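Side-chain contacts in putative aminopeptidase (Leishmania major, PDB 5NTH), which probably removes amino acids from the N-terminus of peptides as a manganese-dependent aminopeptidase of the M17 family: residues A[315-318]-A[319-322]; A[421-424]-A[425-429]. All blocks are in the same frame, centred on the assembly; numbering follows the deposited sequence.

In the fold
Both contacts are local, one in a loop and one in a short helix of the M17 catalytic domain, and both border the pocket that holds actinonin. Contact 1 lies in the loop between helices 312-315 and 323-341 and contributes Asp321, which binds one manganese; its side chain comes, nearest atoms, within about 4 Å of actinonin and about 5 Å of the other manganese. Contact 2 centres on helix 422-427, which follows strand 412-417 of the mixed sheet and meets the inhibitor through the backbone of Gly421, whose CA is about 10 Å from a manganese. The two centres are 16 Å apart and their nearest atoms about 8 Å, so they do not touch each other; actinonin bridges them, touching Asp321 and Gly421.

Contact 1: A[315-318]-A[319-322]; sequences MTNM and KTDM. With MN (manganese (II) ion), chain C.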
loop_
_atom_site.group_PDB
_atom_site.type_symbol
_atom_site.label_atom_id
_atom_site.label_comp_id
_atom_site.label_asym_id
_atom_site.label_seq_id
_atom_site.Cartn_x
_atom_site.Cartn_y
_atom_site.Cartn_z
ATOM N N MET A 315 12.283 9.949 1.915
ATOM C CA MET A 315 13.376 10.596 1.198
ATOM C C MET A 315 13.736 12.006 1.709
ATOM O O MET A 315 14.897 12.414 1.599
ATOM C CB MET A 315 13.008 10.648 -0.259
ATOM C CG MET A 315 14.151 10.956 -1.167
ATOM S SD MET A 315 13.662 10.650 -2.868
ATOM C CE MET A 315 14.825 11.792 -3.589
ATOM N N THR A 316 12.821 12.758 2.279
ATOM C CA THR A 316 13.212 14.026 2.845
ATOM C C THR A 316 14.100 13.793 4.060
ATOM O O THR A 316 13.956 12.802 4.723
ATOM C CB THR A 316 12.018 14.898 3.249
ATOM O OG1 THR A 316 10.923 14.076 3.582
ATOM C CG2 THR A 316 11.614 15.773 2.145
ATOM N N ASN A 317 15.026 14.708 4.307
ATOM C CA ASN A 317 15.969 14.596 5.393
ATOM C C ASN A 317 17.172 13.728 5.061
ATOM O O ASN A 317 17.974 13.491 5.884
ATOM C CB ASN A 317 15.252 14.114 6.642
ATOM C CG ASN A 317 15.749 14.767 7.912
ATOM O OD1 ASN A 317 16.065 15.933 7.948
ATOM N ND2 ASN A 317 15.799 14.001 8.962
ATOM N N MET A 318 17.304 13.297 3.824
ATOM C CA MET A 318 18.447 12.515 3.403
ATOM C C MET A 318 19.615 13.371 2.977
ATOM O O MET A 318 20.597 12.900 2.514
ATOM C CB MET A 318 18.039 11.568 2.304
ATOM C CG MET A 318 17.048 10.530 2.753
ATOM S SD MET A 318 17.674 9.314 3.869
ATOM C CE MET A 318 17.154 9.916 5.427
ATOM N N LYS A 319 19.403 14.659 3.107
ATOM C CA LYS A 319 20.304 15.705 3.468
ATOM C C LYS A 319 21.271 15.250 4.534
ATOM O O LYS A 319 22.417 15.522 4.482
ATOM C CB LYS A 319 19.433 16.759 4.093
ATOM C CG LYS A 319 19.811 18.192 3.957
ATOM C CD LYS A 319 19.147 18.909 5.097
ATOM C CE LYS A 319 18.317 20.090 4.670
ATOM N NZ LYS A 319 17.779 20.861 5.825
ATOM N N THR A 320 20.745 14.588 5.525
ATOM C CA THR A 320 21.449 14.243 6.726
ATOM C C THR A 320 22.109 12.906 6.662
ATOM O O THR A 320 22.728 12.480 7.624
ATOM C CB THR A 320 20.499 14.209 7.945
ATOM O OG1 THR A 320 19.594 13.097 7.867
ATOM C CG2 THR A 320 19.732 15.534 8.064
ATOM N N ASP A 321 21.994 12.235 5.529
ATOM C CA ASP A 321 22.616 10.954 5.394
ATOM C C ASP A 321 24.166 11.033 5.319
ATOM O O ASP A 321 24.830 9.990 5.179
ATOM C CB ASP A 321 22.018 10.215 4.193
ATOM C CG ASP A 321 21.817 8.706 4.457
ATOM O OD1 ASP A 321 21.358 8.332 5.562
ATOM O OD2 ASP A 321 22.098 7.898 3.541
ATOM N N MET A 322 24.741 12.245 5.408
ATOM C CA MET A 322 26.197 12.391 5.625
ATOM C C MET A 322 26.589 12.734 7.087
ATOM O O MET A 322 27.721 13.147 7.364
ATOM C CB MET A 322 26.847 13.326 4.606
ATOM C CG MET A 322 26.104 14.601 4.286
ATOM S SD MET A 322 25.734 15.573 5.752
ATOM C CE MET A 322 27.308 16.365 6.070
HETATM MN MN MN C . 21.665 6.062 3.494
#
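Thr320 and Asn317 meet because chi1 of the threonine, 70°, sets OG1 between its own backbone N and carbonyl carbon, facing back to the carbonyl of Asn317; in Met318, CG stands beside the backbone N (chi1 -65°) and the bend at chi2 carries SD round towards Asp321. Asn317 O is gripped twice by one residue. Thr320 OG1 donates to Asn317 O over 2.6 Å, almost in line with the C=O bond (174° at the oxygen), while Thr320 N reaches the same Asn317 O over 3.0 Å from above the carbonyl plane. Beside this pair the methyl CG2 of Thr320 lies 3.7 Å from OD1 of Asn317. A weak bond, Asp321 N to Met318 O at 3.4 Å, continues the winding of the loop.

The stretch opens with a type II beta turn, Met315 to Met318, and runs to Met322, the N-cap of helix 323-341; in the M17 catalytic domain it delivers a metal ligand. Asp321 OD2 binds manganese at 1.9 Å, with Lys298, Asp303 and Glu390 completing the protein ligands. OD1 is steadied by Thr418 OG1, a second-shell bond that would hold the carboxylate's rotation, and the side chain of Met318 passes obliquely, with SD 4.2 Å from OD1 of Asp321. Asp371 of the second subunit makes weak hydrogen bonds to the backbone N of Asn317 and of Lys319.

Contact 2: A[421-424]-A[425-429]; sequences GAQG and VATGS. With BB2 (actinonin), chain E.
Gly421 to Gly428 wind through a short helix whose i-to-i+4 bonds run from Ala426 N to Ala422 O (2.8 Å) and from Thr427 N to Gln423 O (2.9 Å), with a weak first one from Val425 N to Gly421 O, and Gly428 N closes on Gly424 O. The side chain of Gln423 leaves with CG opposite its backbone N (chi1 -176°) and has a bend at chi2, which turns the amide along the helix to its C-terminal end. There NE2 lies 2.9 Å from Gly428 O in a weak, bent bond, 125° at the hydrogen. The other end of the same amide, OE1, accepts from Tyr515 N, so Gln423 ties the helix end to the loop carrying Tyr515; this is the firmer hold on the amide, with the weak NE2 bond adding to it. Thr427 crosses Gln423 at about a right angle, with its OG1 3.3 Å from NE2 of Gln423 and hydrogen-bonded to His431 O.

On another side Val425 lays CG2 3.6 Å from Gly421 O, and its side chain packs on Ala422 of the third subunit. Gly428 is the first residue to depart from helical backbone angles, with positive phi. At the N-terminal end, Gly421 N gives a hydrogen bond to actinonin O13 (3.1 Å, 159° at the hydrogen), and C17 of the inhibitor lies 4.4 Å from Gly421 CA. A short helix beside the inhibitor pocket that packs against another subunit fits the hexameric M17 aminopeptidase, in which Leu419, Thr420 and Gly421 line the actinonin pocket.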
loop_
_atom_site.group_PDB
_atom_site.type_symbol
_atom_site.label_atom_id
_atom_site.label_comp_id
_atom_site.label_asym_id
_atom_site.label_seq_id
_atom_site.Cartn_x
_atom_site.Cartn_y
_atom_site.Cartn_z
ATOM N N GLY A 421 16.942 2.532 9.461
ATOM C CA GLY A 421 15.732 2.755 10.251
ATOM C C GLY A 421 15.494 1.716 11.340
ATOM O O GLY A 421 14.758 1.963 12.301
ATOM N N ALA A 422 16.103 0.547 11.201
ATOM C CA ALA A 422 16.002 -0.479 12.216
ATOM C C ALA A 422 16.553 0.052 13.539
ATOM O O ALA A 422 16.016 -0.232 14.637
ATOM C CB ALA A 422 16.745 -1.722 11.768
ATOM N N GLN A 423 17.603 0.858 13.423
ATOM C CA GLN A 423 18.148 1.587 14.554
ATOM C C GLN A 423 17.087 2.245 15.398
ATOM O O GLN A 423 17.074 2.049 16.607
ATOM C CB GLN A 423 19.142 2.633 14.068
ATOM C CG GLN A 423 19.857 3.412 15.173
ATOM C CD GLN A 423 19.181 4.753 15.466
ATOM O OE1 GLN A 423 19.155 5.657 14.621
ATOM N NE2 GLN A 423 18.603 4.874 16.667
ATOM N N GLY A 424 16.207 3.035 14.777
ATOM C CA GLY A 424 15.141 3.724 15.517
ATOM C C GLY A 424 14.199 2.765 16.247
ATOM O O GLY A 424 13.791 3.003 17.394
ATOM N N VAL A 425 13.878 1.657 15.591
ATOM C CA VAL A 425 13.006 0.651 16.171
ATOM C C VAL A 425 13.698 -0.004 17.377
ATOM O O VAL A 425 13.082 -0.311 18.392
ATOM C CB VAL A 425 12.653 -0.405 15.112
ATOM C CG1 VAL A 425 11.760 -1.498 15.708
ATOM C CG2 VAL A 425 11.990 0.250 13.886
ATOM N N ALA A 426 14.996 -0.212 17.243
ATOM C CA ALA A 426 15.820 -0.822 18.288
ATOM C C ALA A 426 15.940 0.026 19.541
ATOM O O ALA A 426 15.518 -0.391 20.625
ATOM C CB ALA A 426 17.213 -1.087 17.735
ATOM N N THR A 427 16.515 1.216 19.353
ATOM C CA THR A 427 17.034 2.051 20.427
ATOM C C THR A 427 16.479 3.495 20.439
ATOM O O THR A 427 17.022 4.352 21.121
ATOM C CB THR A 427 18.573 2.090 20.345
ATOM O OG1 THR A 427 18.994 2.753 19.143
ATOM C CG2 THR A 427 19.131 0.707 20.340
ATOM N N GLY A 428 15.399 3.761 19.716
ATOM C CA GLY A 428 14.740 5.070 19.782
ATOM C C GLY A 428 15.456 6.156 18.997
ATOM O O GLY A 428 16.308 5.857 18.182
ATOM N N SER A 429 15.123 7.414 19.251
ATOM C CA SER A 429 15.625 8.518 18.420
ATOM C C SER A 429 16.736 9.357 19.023
ATOM O O SER A 429 17.246 10.254 18.356
ATOM C CB SER A 429 14.472 9.433 18.050
ATOM O OG SER A 429 13.727 9.709 19.220
HETATM C C5 BB2 E . 17.937 3.064 5.488
HETATM C C3 BB2 E . 18.800 3.610 4.391
HETATM O O4 BB2 E . 18.248 3.993 3.397
HETATM N N1 BB2 E . 20.115 3.712 4.526
HETATM O O2 BB2 E . 20.879 4.273 3.478
HETATM C C6 BB2 E . 17.257 1.786 5.010
HETATM C C12 BB2 E . 16.005 1.613 5.809
HETATM O O13 BB2 E . 16.086 1.050 6.867
HETATM C C7 BB2 E . 18.224 0.606 5.169
HETATM C C8 BB2 E . 17.623 -0.750 4.810
HETATM C C9 BB2 E . 17.341 -0.877 3.320
HETATM C C10 BB2 E . 15.903 -1.290 3.060
HETATM C C11 BB2 E . 15.680 -2.752 3.401
HETATM N N14 BB2 E . 14.861 2.099 5.348
HETATM C C15 BB2 E . 13.626 1.987 6.116
HETATM C C16 BB2 E . 12.748 3.253 5.980
HETATM C C18 BB2 E . 11.233 3.001 6.010
HETATM C C17 BB2 E . 13.128 4.286 7.060
HETATM C C19 BB2 E . 12.967 0.666 5.797
HETATM O O20 BB2 E . 13.119 -0.211 6.623
HETATM N N21 BB2 E . 12.250 0.449 4.671
HETATM C C22 BB2 E . 11.190 -0.567 4.647
HETATM C C23 BB2 E . 12.319 1.094 3.350
HETATM C C24 BB2 E . 10.990 0.815 2.646
HETATM C C25 BB2 E . 10.217 -0.141 3.534
HETATM C C26 BB2 E . 11.859 -1.910 4.312
HETATM O O27 BB2 E . 12.716 -2.359 5.372
#